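PDB 2HXO: putative TetR-family transcriptional regulator from Streptomyces coelicolor, which probably binds cis-regulatory DNA and acts as a transcription factor. Local coordinates for residues 22-27 with 44-49; 35-40 with 61-66. All coordinates share one frame; numbering follows the deposited sequence.

Contact 1: residues 22-27 with 44-49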
# COMPACT_ATOMS: atom_id res chain seq x y z
N VAL A 22 -20.63 10.36 14.15
CA VAL A 22 -19.82 9.70 13.14
C VAL A 22 -20.27 10.04 11.72
O VAL A 22 -19.45 10.39 10.87
CB VAL A 22 -19.84 8.16 13.33
CG1 VAL A 22 -18.99 7.49 12.27
CG2 VAL A 22 -19.33 7.81 14.72
N GLY A 23 -21.57 9.94 11.47
CA GLY A 23 -22.08 10.26 10.15
C GLY A 23 -21.65 11.65 9.70
O GLY A 23 -21.28 11.86 8.54
N ALA A 24 -21.68 12.61 10.63
CA ALA A 24 -21.29 13.98 10.34
C ALA A 24 -19.83 14.09 9.94
O ALA A 24 -19.49 14.77 8.97
CB ALA A 24 -21.57 14.87 11.55
N ALA A 25 -18.95 13.44 10.69
CA ALA A 25 -17.52 13.48 10.40
C ALA A 25 -17.23 12.86 9.02
O ALA A 25 -16.38 13.35 8.27
CB ALA A 25 -16.75 12.75 11.49
N VAL A 26 -17.93 11.77 8.70
CA VAL A 26 -17.75 11.11 7.41
C VAL A 26 -18.11 12.08 6.27
O VAL A 26 -17.33 12.26 5.33
CB VAL A 26 -18.63 9.84 7.30
CG1 VAL A 26 -18.53 9.25 5.89
CG2 VAL A 26 -18.19 8.81 8.34
N GLU A 27 -19.28 12.71 6.37
CA GLU A 27 -19.74 13.66 5.36
C GLU A 27 -18.68 14.74 5.17
O GLU A 27 -18.34 15.11 4.05
CB GLU A 27 -21.05 14.31 5.80
CG GLU A 27 -22.18 13.33 6.07
CD GLU A 27 -23.42 14.01 6.61
OE1 GLU A 27 -23.33 14.70 7.65
OE2 GLU A 27 -24.49 13.85 5.99
N GLU A 44 -21.39 22.74 13.80
CA GLU A 44 -22.35 23.37 12.90
C GLU A 44 -23.19 22.34 12.15
O GLU A 44 -24.42 22.42 12.16
CB GLU A 44 -21.63 24.27 11.90
CG GLU A 44 -21.11 25.59 12.48
CD GLU A 44 -20.26 26.38 11.50
OE1 GLU A 44 -20.68 26.52 10.33
OE2 GLU A 44 -19.18 26.88 11.90
N ARG A 45 -22.55 21.37 11.51
CA ARG A 45 -23.29 20.36 10.77
C ARG A 45 -24.18 19.54 11.68
O ARG A 45 -25.18 18.97 11.23
CB ARG A 45 -22.35 19.44 10.00
CG ARG A 45 -21.66 20.12 8.84
CD ARG A 45 -21.50 19.17 7.66
NE ARG A 45 -22.78 18.67 7.18
CZ ARG A 45 -22.93 17.92 6.09
NH1 ARG A 45 -21.87 17.59 5.37
NH2 ARG A 45 -24.14 17.51 5.73
N LEU A 46 -23.83 19.50 12.95
CA LEU A 46 -24.60 18.74 13.94
C LEU A 46 -25.71 19.61 14.52
O LEU A 46 -26.64 19.10 15.16
CB LEU A 46 -23.68 18.25 15.05
CG LEU A 46 -23.74 16.77 15.43
CD1 LEU A 46 -23.62 15.89 14.19
CD2 LEU A 46 -22.61 16.47 16.40
N ALA A 47 -25.61 20.92 14.30
CA ALA A 47 -26.60 21.87 14.80
C ALA A 47 -26.82 21.71 16.30
O ALA A 47 -27.96 21.67 16.77
CB ALA A 47 -27.92 21.69 14.05
N THR A 48 -25.73 21.62 17.04
CA THR A 48 -25.80 21.45 18.49
C THR A 48 -24.84 22.40 19.19
O THR A 48 -23.87 22.88 18.59
CB THR A 48 -25.47 19.98 18.90
OG1 THR A 48 -26.45 19.10 18.34
CG2 THR A 48 -25.47 19.83 20.42
N GLY A 49 -25.12 22.66 20.46
CA GLY A 49 -24.28 23.55 21.24
C GLY A 49 -22.89 22.99 21.49
O GLY A 49 -22.75 21.89 22.03
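Ala24, buried and pointing at the other helix, sets its CB 3.5 Å from CD1 of Leu46. One helical turn on, Glu27 meets Arg45 by stacking: the carboxylate and guanidinium planes are 18° apart, and OE1 of Glu27 stands over one face of the guanidinium toward its rim, 3.5 Å from NH2 of Arg45. This salt bridge rests on charge alone, because no N-H of Arg45 points at the oxygen. Nearer the Glu27 backbone, CB lies 3.4 Å from NH1 of Arg45. With an alanine here instead of Glu27, the guanidinium of Arg45 would probably lose this countercharge and be freer to turn. The pairs join helix 18-31 to the C-terminal end of helix 39-46, the first helix of the predicted helix-turn-helix. Bends at chi2 (-144°) and chi3 (60°) steer the Arg45 chain so that its guanidinium lies against Glu27, and Leu28 touches it as well. Leu46 also packs on Ile21 and Leu16. Beyond it the helix closes in a Schellman motif, with Ala47 at positive phi, and Thr48 OG1 donates to Leu46 O (3.2 Å) from above the carbonyl plane.

Contact 2: residues 35-40 with 61-66; sequences RGLTFR and AELLGA
Leu63 and Leu64, neighbours on helix 60-76, both reach Leu37, the residue just before the N-cap of helix 39-46. Leu63 comes first and more loosely: its CB points toward 35-40, and its CD2 stops 4.3 Å from CD2 of Leu37. The same side chain also rests on Ala25 of helix 18-31. Leu64 makes the closer approach, with its CD2 3.6 Å from CD2 of Leu37. Its CB does not aim at the partner; CG stands beside the backbone N (chi1 -71°), which swings the isobutyl end across to meet it. The Leu37 and Leu64 side chains run past one another in opposite directions, so the two meet alongside near their ends while their CA atoms remain 9.0 Å apart. On the other side of the pair, CG of Leu37 lies opposite its own backbone N (chi1 -179°), and one methyl, CD2, serves both leucines. Leu37 further packs on Ala25 and Leu28, and Leu64 on Leu29, which makes the contact part of the small three-helix core of a TetR-type DNA-binding domain. Next along the chain Thr38 caps helix 39-46, its OG1 bonded to Ala41 N. Between the two segments the contact is wholly methyl against methyl, so it depends on shape and exclusion of water, and sets no fixed direction as a polar bond would.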
# COMPACT_ATOMS: atom_id res chain seq x y z
N ARG A 35 -8.25 17.75 7.17
CA ARG A 35 -8.03 19.13 7.61
C ARG A 35 -9.35 19.88 7.77
O ARG A 35 -9.48 20.76 8.62
CB ARG A 35 -7.15 19.87 6.59
CG ARG A 35 -5.65 19.65 6.77
CD ARG A 35 -5.10 20.53 7.89
NE ARG A 35 -3.64 20.43 8.01
CZ ARG A 35 -2.88 21.27 8.71
NH1 ARG A 35 -3.43 22.28 9.37
NH2 ARG A 35 -1.57 21.09 8.76
N GLY A 36 -10.34 19.52 6.95
CA GLY A 36 -11.64 20.17 7.02
C GLY A 36 -12.49 19.67 8.17
O GLY A 36 -13.57 20.21 8.42
N LEU A 37 -12.02 18.63 8.85
CA LEU A 37 -12.76 18.08 9.99
C LEU A 37 -12.35 18.85 11.24
O LEU A 37 -11.32 18.54 11.86
CB LEU A 37 -12.46 16.59 10.16
CG LEU A 37 -13.23 15.94 11.32
CD1 LEU A 37 -14.71 15.97 11.04
CD2 LEU A 37 -12.75 14.51 11.53
N THR A 38 -13.16 19.84 11.59
CA THR A 38 -12.91 20.69 12.76
C THR A 38 -14.08 20.71 13.74
O THR A 38 -15.19 20.28 13.43
CB THR A 38 -12.61 22.15 12.32
OG1 THR A 38 -13.73 22.68 11.60
CG2 THR A 38 -11.37 22.21 11.44
N PHE A 39 -13.80 21.22 14.93
CA PHE A 39 -14.78 21.34 16.00
C PHE A 39 -15.99 22.13 15.52
O PHE A 39 -17.14 21.69 15.66
CB PHE A 39 -14.14 22.04 17.19
CG PHE A 39 -14.98 22.07 18.44
CD1 PHE A 39 -15.14 20.92 19.21
CD2 PHE A 39 -15.56 23.26 18.87
CE1 PHE A 39 -15.86 20.96 20.40
CE2 PHE A 39 -16.29 23.31 20.06
CZ PHE A 39 -16.44 22.16 20.83
N ARG A 40 -15.73 23.31 14.96
CA ARG A 40 -16.80 24.18 14.47
C ARG A 40 -17.59 23.51 13.35
O ARG A 40 -18.83 23.51 13.37
CB ARG A 40 -16.21 25.50 13.98
CG ARG A 40 -15.11 25.32 12.94
CD ARG A 40 -14.53 26.64 12.47
NE ARG A 40 -13.81 27.37 13.52
CZ ARG A 40 -13.07 28.46 13.31
NH1 ARG A 40 -12.94 28.95 12.08
NH2 ARG A 40 -12.46 29.06 14.33
N ALA A 61 -8.35 12.36 16.83
CA ALA A 61 -7.77 11.06 16.51
C ALA A 61 -8.79 9.94 16.70
O ALA A 61 -8.90 9.04 15.86
CB ALA A 61 -6.54 10.81 17.38
N GLU A 62 -9.53 9.99 17.80
CA GLU A 62 -10.54 8.99 18.12
C GLU A 62 -11.75 9.09 17.18
O GLU A 62 -12.37 8.08 16.85
CB GLU A 62 -11.01 9.15 19.57
CG GLU A 62 -9.98 8.82 20.67
CD GLU A 62 -8.67 9.61 20.57
OE1 GLU A 62 -8.71 10.85 20.38
OE2 GLU A 62 -7.60 8.98 20.71
N LEU A 63 -12.08 10.30 16.75
CA LEU A 63 -13.21 10.49 15.85
C LEU A 63 -12.87 9.94 14.46
O LEU A 63 -13.70 9.32 13.80
CB LEU A 63 -13.56 11.98 15.76
CG LEU A 63 -14.80 12.37 14.97
CD1 LEU A 63 -16.01 11.60 15.47
CD2 LEU A 63 -15.02 13.87 15.09
N LEU A 64 -11.63 10.16 14.01
CA LEU A 64 -11.20 9.64 12.72
C LEU A 64 -11.28 8.12 12.76
O LEU A 64 -11.71 7.48 11.79
CB LEU A 64 -9.76 10.06 12.43
CG LEU A 64 -9.49 11.54 12.11
CD1 LEU A 64 -8.00 11.75 11.93
CD2 LEU A 64 -10.26 11.95 10.86
N GLY A 65 -10.88 7.53 13.89
CA GLY A 65 -10.93 6.09 14.04
C GLY A 65 -12.35 5.55 13.98
O GLY A 65 -12.62 4.52 13.35
N ALA A 66 -13.27 6.24 14.64
CA ALA A 66 -14.66 5.81 14.65
C ALA A 66 -15.27 5.93 13.27
O ALA A 66 -16.13 5.14 12.89
CB ALA A 66 -15.45 6.64 15.65

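In the fold
The centres of contacts 1 and 2 lie about 10 Å apart, on the same side of the chain's centre, and their segments alternate along the sequence: 22-27, 35-40, 44-49, 61-66. Both use helix 39-46, contact 2 at its N-terminal approach and contact 1 at its C-terminal end; helices 18-31 and 60-76 supply the other partners. They also touch directly: CG1 of Val22, in contact 1, packs 3.8 Å from the backbone O of Ala66, in contact 2. Three helices thus share one small core, consistent with the compact three-helix DNA-binding domain of the TetR family, which contains the predicted helix-turn-helix.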